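Local coordinates for type IV pilus assembly protein PilF (Pseudomonas aeruginosa, PDB 2HO1) that is an outer-membrane lipoprotein of the type IV pilus system, required for outer-membrane localization of the secretin PilQ and its assembly into dodecamers, at residues E123-L128 and L149-M154; Q207-L212 and R237-S242. All coordinates share one frame; numbering follows the deposited sequence.

Contact 1: E123-L128 and L149-M154; sequences EAYQRL and LVSLQM
Ala124 makes the first touch across this helix pair: its CB rests 3.8 Å from CG2 of Val150, and it also packs on Leu115 of helix 105-117. Tyr125 comes next and lies level with Val150, the two CA atoms being 6.5 Å apart. Its CG is anti to the backbone N (chi1 -162°), placing CD1 3.9 Å from Val150 CG1 and CE1 near Ser151 OG. Val150 therefore divides its branches, CG1 serving the tyrosine and CG2 the smaller aliphatic groups. Met154, a selenomethionine, crosses Tyr125 at about a right angle. Its SE sits 4.5 Å from the ring centroid and 22° off the normal, above one face but displaced toward the rim, as a Met-aromatic contact; the chain bends at chi3, and CE ends 3.9 Å from Tyr125 CB. The phenol OH hydrogen-bonds to Tyr163 and to Glu130 of the second subunit. Ser151 OG is likewise engaged elsewhere, with Leu147 O and Gln159. One turn beyond Ala124, Leu128 closes the row by placing CD1 3.9 Å from Val150 CG2.

The short axes approach to 10.0 Å with N-to-C directions 151° apart, a nearly antiparallel pairing of helices assigned to TPR 3 and TPR 4. What joins them here is apolar and selenium-aromatic packing, while the hydroxyls of Tyr125 and Ser151 find their hydrogen bonds beyond the two segments; cohesion here therefore probably rests on apolar packing more than on directional bonds.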
ATOM      1  N   GLU A 123     -12.063   0.242   4.402  1.00 31.42           N
ATOM      2  CA  GLU A 123     -12.149  -0.461   3.143  1.00 32.99           C
ATOM      3  C   GLU A 123     -11.582   0.364   1.986  1.00 31.05           C
ATOM      4  O   GLU A 123     -10.962  -0.196   1.100  1.00 30.89           O
ATOM      5  CB  GLU A 123     -13.599  -0.868   2.857  1.00 35.05           C
ATOM      6  CG  GLU A 123     -14.170  -1.889   3.852  1.00 37.74           C
ATOM      7  CD  GLU A 123     -15.695  -1.957   3.765  1.00 39.52           C
ATOM      8  OE1 GLU A 123     -16.367  -1.133   4.399  1.00 40.11           O
ATOM      9  OE2 GLU A 123     -16.220  -2.805   3.036  1.00 43.75           O
ATOM     10  N   ALA A 124     -11.811   1.682   1.988  1.00 30.44           N
ATOM     11  CA  ALA A 124     -11.263   2.560   0.949  1.00 29.48           C
ATOM     12  C   ALA A 124      -9.736   2.393   0.962  1.00 30.75           C
ATOM     13  O   ALA A 124      -9.120   2.106  -0.073  1.00 30.10           O
ATOM     14  CB  ALA A 124     -11.612   4.044   1.250  1.00 28.88           C
ATOM     15  N   TYR A 125      -9.151   2.554   2.150  1.00 29.10           N
ATOM     16  CA  TYR A 125      -7.698   2.453   2.340  1.00 28.49           C
ATOM     17  C   TYR A 125      -7.165   1.143   1.767  1.00 29.79           C
ATOM     18  O   TYR A 125      -6.210   1.142   0.986  1.00 29.74           O
ATOM     19  CB  TYR A 125      -7.361   2.552   3.841  1.00 28.70           C
ATOM     20  CG  TYR A 125      -5.904   2.897   4.122  1.00 29.87           C
ATOM     21  CD1 TYR A 125      -5.388   4.159   3.796  1.00 27.46           C
ATOM     22  CD2 TYR A 125      -5.044   1.965   4.723  1.00 30.26           C
ATOM     23  CE1 TYR A 125      -4.063   4.484   4.054  1.00 27.83           C
ATOM     24  CE2 TYR A 125      -3.702   2.289   4.997  1.00 29.52           C
ATOM     25  CZ  TYR A 125      -3.231   3.554   4.653  1.00 27.95           C
ATOM     26  OH  TYR A 125      -1.927   3.876   4.898  1.00 28.92           O
ATOM     27  N   GLN A 126      -7.803   0.027   2.124  1.00 28.50           N
ATOM     28  CA  GLN A 126      -7.398  -1.271   1.629  1.00 30.31           C
ATOM     29  C   GLN A 126      -7.411  -1.386   0.092  1.00 31.92           C
ATOM     30  O   GLN A 126      -6.443  -1.910  -0.499  1.00 30.44           O
ATOM     31  CB  GLN A 126      -8.282  -2.370   2.239  1.00 33.66           C
ATOM     32  CG  GLN A 126      -8.070  -2.540   3.758  1.00 41.24           C
ATOM     33  CD  GLN A 126      -9.120  -3.447   4.432  1.00 47.86           C
ATOM     34  OE1 GLN A 126     -10.278  -3.525   3.993  1.00 50.84           O
ATOM     35  NE2 GLN A 126      -8.719  -4.115   5.522  1.00 50.35           N
ATOM     36  N   ARG A 127      -8.491  -0.918  -0.549  1.00 28.42           N
ATOM     37  CA  ARG A 127      -8.583  -1.007  -2.004  1.00 30.49           C
ATOM     38  C   ARG A 127      -7.552  -0.113  -2.651  1.00 29.32           C
ATOM     39  O   ARG A 127      -6.963  -0.488  -3.648  1.00 29.97           O
ATOM     40  CB  ARG A 127      -9.990  -0.640  -2.510  1.00 27.22           C
ATOM     41  CG  ARG A 127     -11.088  -1.530  -1.992  1.00 29.32           C
ATOM     42  CD  ARG A 127     -10.920  -2.972  -2.442  1.00 33.65           C
ATOM     43  NE  ARG A 127     -12.083  -3.805  -2.141  1.00 39.19           N
ATOM     44  CZ  ARG A 127     -12.237  -5.047  -2.605  1.00 41.63           C
ATOM     45  NH1 ARG A 127     -11.305  -5.572  -3.388  1.00 45.41           N
ATOM     46  NH2 ARG A 127     -13.303  -5.776  -2.283  1.00 40.82           N
ATOM     47  N   LEU A 128      -7.328   1.063  -2.071  1.00 30.79           N
ATOM     48  CA  LEU A 128      -6.352   1.998  -2.595  1.00 31.12           C
ATOM     49  C   LEU A 128      -4.914   1.464  -2.448  1.00 31.27           C
ATOM     50  O   LEU A 128      -4.084   1.670  -3.335  1.00 29.32           O
ATOM     51  CB  LEU A 128      -6.504   3.355  -1.910  1.00 27.78           C
ATOM     52  CG  LEU A 128      -7.822   4.043  -2.280  1.00 29.61           C
ATOM     53  CD1 LEU A 128      -8.069   5.225  -1.322  1.00 26.93           C
ATOM     54  CD2 LEU A 128      -7.788   4.514  -3.759  1.00 26.29           C
ATOM     55  N   LEU A 149      -6.362  11.602   1.304  1.00 31.34           N
ATOM     56  CA  LEU A 149      -7.643  12.069   1.818  1.00 33.53           C
ATOM     57  C   LEU A 149      -8.191  11.090   2.861  1.00 34.47           C
ATOM     58  O   LEU A 149      -8.676  11.522   3.914  1.00 35.62           O
ATOM     59  CB  LEU A 149      -8.638  12.276   0.666  1.00 33.22           C
ATOM     60  CG  LEU A 149      -8.299  13.418  -0.304  1.00 31.21           C
ATOM     61  CD1 LEU A 149      -9.085  13.229  -1.576  1.00 32.97           C
ATOM     62  CD2 LEU A 149      -8.596  14.786   0.295  1.00 32.40           C
ATOM     63  N   VAL A 150      -8.102   9.781   2.589  1.00 35.67           N
ATOM     64  CA  VAL A 150      -8.575   8.772   3.546  1.00 32.16           C
ATOM     65  C   VAL A 150      -7.765   8.897   4.842  1.00 34.35           C
ATOM     66  O   VAL A 150      -8.307   8.768   5.943  1.00 34.39           O
ATOM     67  CB  VAL A 150      -8.434   7.323   2.964  1.00 34.75           C
ATOM     68  CG1 VAL A 150      -8.676   6.265   4.054  1.00 31.27           C
ATOM     69  CG2 VAL A 150      -9.420   7.125   1.797  1.00 32.20           C
ATOM     70  N   SER A 151      -6.466   9.167   4.731  1.00 34.23           N
ATOM     71  CA  SER A 151      -5.643   9.299   5.921  1.00 35.73           C
ATOM     72  C   SER A 151      -6.126  10.467   6.786  1.00 38.61           C
ATOM     73  O   SER A 151      -6.084  10.404   8.034  1.00 37.95           O
ATOM     74  CB  SER A 151      -4.165   9.484   5.542  1.00 35.24           C
ATOM     75  OG  SER A 151      -3.638   8.286   5.011  1.00 36.23           O
ATOM     76  N   LEU A 152      -6.569  11.538   6.127  1.00 40.67           N
ATOM     77  CA  LEU A 152      -7.091  12.693   6.844  1.00 41.33           C
ATOM     78  C   LEU A 152      -8.242  12.267   7.744  1.00 43.28           C
ATOM     79  O   LEU A 152      -8.256  12.560   8.937  1.00 44.80           O
ATOM     80  CB  LEU A 152      -7.576  13.754   5.857  1.00 39.61           C
ATOM     81  CG  LEU A 152      -6.745  15.026   5.707  1.00 36.70           C
ATOM     82  CD1 LEU A 152      -5.311  14.797   6.125  1.00 36.74           C
ATOM     83  CD2 LEU A 152      -6.815  15.528   4.283  1.00 34.57           C
ATOM     84  N   GLN A 153      -9.195  11.550   7.158  1.00 42.90           N
ATOM     85  CA  GLN A 153     -10.360  11.076   7.886  1.00 44.10           C
ATOM     86  C   GLN A 153     -10.041  10.062   8.969  1.00 44.84           C
ATOM     87  O   GLN A 153     -10.860   9.815   9.846  1.00 47.36           O
ATOM     88  CB  GLN A 153     -11.387  10.487   6.921  1.00 42.56           C
ATOM     89  CG  GLN A 153     -11.953  11.528   5.945  1.00 44.12           C
ATOM     90  CD  GLN A 153     -12.371  12.814   6.653  1.00 45.46           C
ATOM     91  OE1 GLN A 153     -13.082  12.776   7.644  1.00 46.22           O
ATOM     92  NE2 GLN A 153     -11.917  13.951   6.145  1.00 45.94           N
HETATM   93  N   MSE A 154      -8.859   9.468   8.913  1.00 44.92           N
HETATM   94  CA  MSE A 154      -8.448   8.511   9.925  1.00 44.27           C
HETATM   95  C   MSE A 154      -7.624   9.242  10.974  1.00 43.49           C
HETATM   96  O   MSE A 154      -6.986   8.623  11.824  1.00 44.71           O
HETATM   97  CB  MSE A 154      -7.611   7.390   9.307  1.00 45.36           C
HETATM   98  CG  MSE A 154      -8.343   6.525   8.281  1.00 48.63           C
HETATM   99 SE   MSE A 154      -7.130   5.196   7.550  1.00 58.10          SE
HETATM  100  CE  MSE A 154      -8.362   3.780   7.351  1.00 46.54           C
TER

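Contact 2: Q207-L212 and R237-S242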
ATOM      1  N   GLN A 207     -10.833  28.868  -6.017  1.00 56.26           N
ATOM      2  CA  GLN A 207     -10.739  29.466  -4.689  1.00 53.85           C
ATOM      3  C   GLN A 207     -12.126  29.214  -4.130  1.00 52.82           C
ATOM      4  O   GLN A 207     -13.110  29.290  -4.859  1.00 52.75           O
ATOM      5  CB  GLN A 207     -10.491  30.984  -4.730  1.00 52.64           C
ATOM      6  CG  GLN A 207      -9.012  31.418  -4.785  1.00 51.09           C
ATOM      7  CD  GLN A 207      -8.270  31.271  -3.449  1.00 49.19           C
ATOM      8  OE1 GLN A 207      -8.780  30.711  -2.484  1.00 49.58           O
ATOM      9  NE2 GLN A 207      -7.061  31.782  -3.402  1.00 49.19           N
ATOM     10  N   ASN A 208     -12.209  28.867  -2.855  1.00 51.28           N
ATOM     11  CA  ASN A 208     -13.501  28.649  -2.219  1.00 48.46           C
ATOM     12  C   ASN A 208     -13.376  29.296  -0.851  1.00 46.31           C
ATOM     13  O   ASN A 208     -12.332  29.859  -0.545  1.00 47.27           O
ATOM     14  CB  ASN A 208     -13.855  27.136  -2.136  1.00 48.98           C
ATOM     15  CG  ASN A 208     -12.776  26.286  -1.446  1.00 49.28           C
ATOM     16  OD1 ASN A 208     -11.993  26.772  -0.634  1.00 48.66           O
ATOM     17  ND2 ASN A 208     -12.763  24.997  -1.755  1.00 48.75           N
ATOM     18  N   ALA A 209     -14.421  29.239  -0.040  1.00 43.92           N
ATOM     19  CA  ALA A 209     -14.383  29.864   1.268  1.00 43.33           C
ATOM     20  C   ALA A 209     -13.155  29.384   2.040  1.00 44.90           C
ATOM     21  O   ALA A 209     -12.373  30.185   2.564  1.00 44.05           O
ATOM     22  CB  ALA A 209     -15.649  29.544   2.029  1.00 40.26           C
ATOM     23  N   ARG A 210     -12.996  28.065   2.100  1.00 46.30           N
ATOM     24  CA  ARG A 210     -11.874  27.449   2.784  1.00 45.20           C
ATOM     25  C   ARG A 210     -10.516  27.988   2.340  1.00 44.08           C
ATOM     26  O   ARG A 210      -9.726  28.422   3.166  1.00 45.49           O
ATOM     27  CB  ARG A 210     -11.899  25.935   2.576  1.00 45.57           C
ATOM     28  CG  ARG A 210     -10.714  25.212   3.231  1.00 45.30           C
ATOM     29  CD  ARG A 210     -10.531  23.810   2.679  1.00 44.95           C
ATOM     30  NE  ARG A 210      -9.363  23.164   3.270  1.00 45.26           N
ATOM     31  CZ  ARG A 210      -8.832  22.032   2.825  1.00 41.85           C
ATOM     32  NH1 ARG A 210      -9.367  21.429   1.783  1.00 40.12           N
ATOM     33  NH2 ARG A 210      -7.769  21.515   3.423  1.00 39.23           N
ATOM     34  N   SER A 211     -10.239  27.955   1.043  1.00 44.70           N
ATOM     35  CA  SER A 211      -8.954  28.412   0.552  1.00 45.82           C
ATOM     36  C   SER A 211      -8.707  29.910   0.696  1.00 48.82           C
ATOM     37  O   SER A 211      -7.557  30.324   0.901  1.00 50.10           O
ATOM     38  CB  SER A 211      -8.722  27.965  -0.892  1.00 43.74           C
ATOM     39  OG  SER A 211      -9.633  28.542  -1.787  1.00 43.14           O
ATOM     40  N   LEU A 212      -9.764  30.720   0.612  1.00 47.57           N
ATOM     41  CA  LEU A 212      -9.612  32.166   0.766  1.00 47.12           C
ATOM     42  C   LEU A 212      -9.168  32.446   2.194  1.00 46.26           C
ATOM     43  O   LEU A 212      -8.269  33.256   2.419  1.00 46.40           O
ATOM     44  CB  LEU A 212     -10.932  32.918   0.458  1.00 44.57           C
ATOM     45  CG  LEU A 212     -11.290  32.959  -1.033  1.00 43.16           C
ATOM     46  CD1 LEU A 212     -12.731  33.410  -1.234  1.00 43.43           C
ATOM     47  CD2 LEU A 212     -10.307  33.880  -1.772  1.00 42.00           C
ATOM     48  N   ARG A 237     -17.814  38.938  -0.432  1.00 59.76           N
ATOM     49  CA  ARG A 237     -18.600  39.049  -1.637  1.00 59.95           C
ATOM     50  C   ARG A 237     -19.246  37.755  -2.125  1.00 60.47           C
ATOM     51  O   ARG A 237     -20.426  37.751  -2.504  1.00 61.01           O
ATOM     52  CB  ARG A 237     -17.706  39.600  -2.743  1.00 61.66           C
ATOM     53  CG  ARG A 237     -18.406  39.890  -4.043  1.00 65.84           C
ATOM     54  CD  ARG A 237     -17.431  40.480  -5.054  1.00 69.71           C
ATOM     55  NE  ARG A 237     -18.122  41.028  -6.219  1.00 73.35           N
ATOM     56  CZ  ARG A 237     -18.999  42.031  -6.171  1.00 74.57           C
ATOM     57  NH1 ARG A 237     -19.299  42.604  -5.012  1.00 74.70           N
ATOM     58  NH2 ARG A 237     -19.579  42.464  -7.285  1.00 75.59           N
ATOM     59  N   LEU A 238     -18.482  36.662  -2.123  1.00 57.67           N
ATOM     60  CA  LEU A 238     -18.982  35.395  -2.641  1.00 55.43           C
ATOM     61  C   LEU A 238     -19.418  34.378  -1.629  1.00 53.53           C
ATOM     62  O   LEU A 238     -20.156  33.467  -1.962  1.00 53.24           O
ATOM     63  CB  LEU A 238     -17.936  34.763  -3.560  1.00 55.54           C
ATOM     64  CG  LEU A 238     -17.416  35.729  -4.620  1.00 55.12           C
ATOM     65  CD1 LEU A 238     -16.396  35.044  -5.534  1.00 53.87           C
ATOM     66  CD2 LEU A 238     -18.598  36.232  -5.427  1.00 55.59           C
ATOM     67  N   TYR A 239     -18.978  34.534  -0.390  1.00 53.12           N
ATOM     68  CA  TYR A 239     -19.325  33.583   0.656  1.00 52.67           C
ATOM     69  C   TYR A 239     -19.793  34.280   1.920  1.00 53.49           C
ATOM     70  O   TYR A 239     -19.452  33.865   3.030  1.00 54.63           O
ATOM     71  CB  TYR A 239     -18.106  32.708   0.960  1.00 50.33           C
ATOM     72  CG  TYR A 239     -17.555  32.018  -0.269  1.00 48.24           C
ATOM     73  CD1 TYR A 239     -18.098  30.813  -0.725  1.00 47.37           C
ATOM     74  CD2 TYR A 239     -16.515  32.584  -0.994  1.00 46.67           C
ATOM     75  CE1 TYR A 239     -17.610  30.193  -1.875  1.00 47.67           C
ATOM     76  CE2 TYR A 239     -16.019  31.968  -2.155  1.00 47.01           C
ATOM     77  CZ  TYR A 239     -16.569  30.780  -2.582  1.00 47.13           C
ATOM     78  OH  TYR A 239     -16.076  30.177  -3.713  1.00 49.26           O
ATOM     79  N   PRO A 240     -20.611  35.336   1.773  1.00 54.11           N
ATOM     80  CA  PRO A 240     -21.112  36.076   2.936  1.00 54.06           C
ATOM     81  C   PRO A 240     -21.741  35.226   4.022  1.00 54.67           C
ATOM     82  O   PRO A 240     -21.760  35.625   5.181  1.00 56.84           O
ATOM     83  CB  PRO A 240     -22.113  37.052   2.322  1.00 54.28           C
ATOM     84  CG  PRO A 240     -22.622  36.312   1.115  1.00 53.51           C
ATOM     85  CD  PRO A 240     -21.332  35.749   0.550  1.00 54.84           C
ATOM     86  N   GLY A 241     -22.250  34.052   3.671  1.00 54.49           N
ATOM     87  CA  GLY A 241     -22.871  33.228   4.693  1.00 53.22           C
ATOM     88  C   GLY A 241     -22.027  32.071   5.192  1.00 54.30           C
ATOM     89  O   GLY A 241     -22.501  31.233   5.964  1.00 53.72           O
ATOM     90  N   SER A 242     -20.770  32.018   4.766  1.00 54.70           N
ATOM     91  CA  SER A 242     -19.875  30.934   5.171  1.00 55.66           C
ATOM     92  C   SER A 242     -19.331  31.122   6.581  1.00 56.99           C
ATOM     93  O   SER A 242     -19.286  32.240   7.089  1.00 57.10           O
ATOM     94  CB  SER A 242     -18.700  30.838   4.203  1.00 54.27           C
ATOM     95  OG  SER A 242     -17.932  32.026   4.230  1.00 54.42           O
TER
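Tyr239 O is gripped twice from within its own turn, by Ser242 N at 2.9 Å and by Ser242 OG at 2.7 Å, the hydroxyl lying in the carbonyl plane on a lone pair. This type I turn, Tyr239 to Ser242, follows the end of helix 225-238 and leads into helix 243-249, for which Ser242 is the N-cap; its OG also takes the N-H of Tyr245. The turn brings Ser242 CB to 4.0 Å from Ala209 CB, beside the main meeting point, the Tyr239 ring.

That ring is covered on one face by the start of the opposing helix. Ala209 N stands 3.6 Å above the ring plane, over its centre, and Ala209 CB makes a CH-pi contact, 25° off the ring normal. Leu212 adds CD1 at 3.7 Å from Tyr239 CE2, its side chain crossing that of Tyr239 at about a right angle. Toward the phenol end, Tyr239 OH reaches the backbone around Asn208, 3.3 Å from its CA.

The helix start facing the ring is capped by its own side chains. Asn208 OD1 accepts from Ser211 N nearly in line with its C=O bond, and Ser211 OG accepts from Asn208 N at 2.8 Å; with the asparagine CG between the backbone N and the carbonyl carbon (chi1 55°), OD1 lies in line with the Ser211 N-H. These reciprocal bonds make a capping box, and the tyrosine packs against the capped helix start. The pairing joins the N-terminal end of helix 209-221, assigned to TPR 6, to the exit of its partner, helix 225-238, as in the antiparallel two-helix hairpin of a tetratricopeptide repeat.

Contact 1 is buried, its centre about 12 Å from the centre of the chain, whereas contact 2 is a surface contact with its centre about 21 Å from it. They share no helix: contact 1 ties helix 121-131 to helix 140-153, assigned to TPR 3 and TPR 4, and contact 2 links the opening of helix 209-221 with the turn after helix 225-238. Each uses one tyrosine ring, but selenium approaches the ring in the first, while a backbone N and a methyl lie over it in the second. Capping and turn hydrogen bonds shape contact 2 at helix ends; side-chain packing of aliphatic groups, a tyrosine and a selenomethionine makes contact 1. Their centres are about 28 Å apart, in series along the chain.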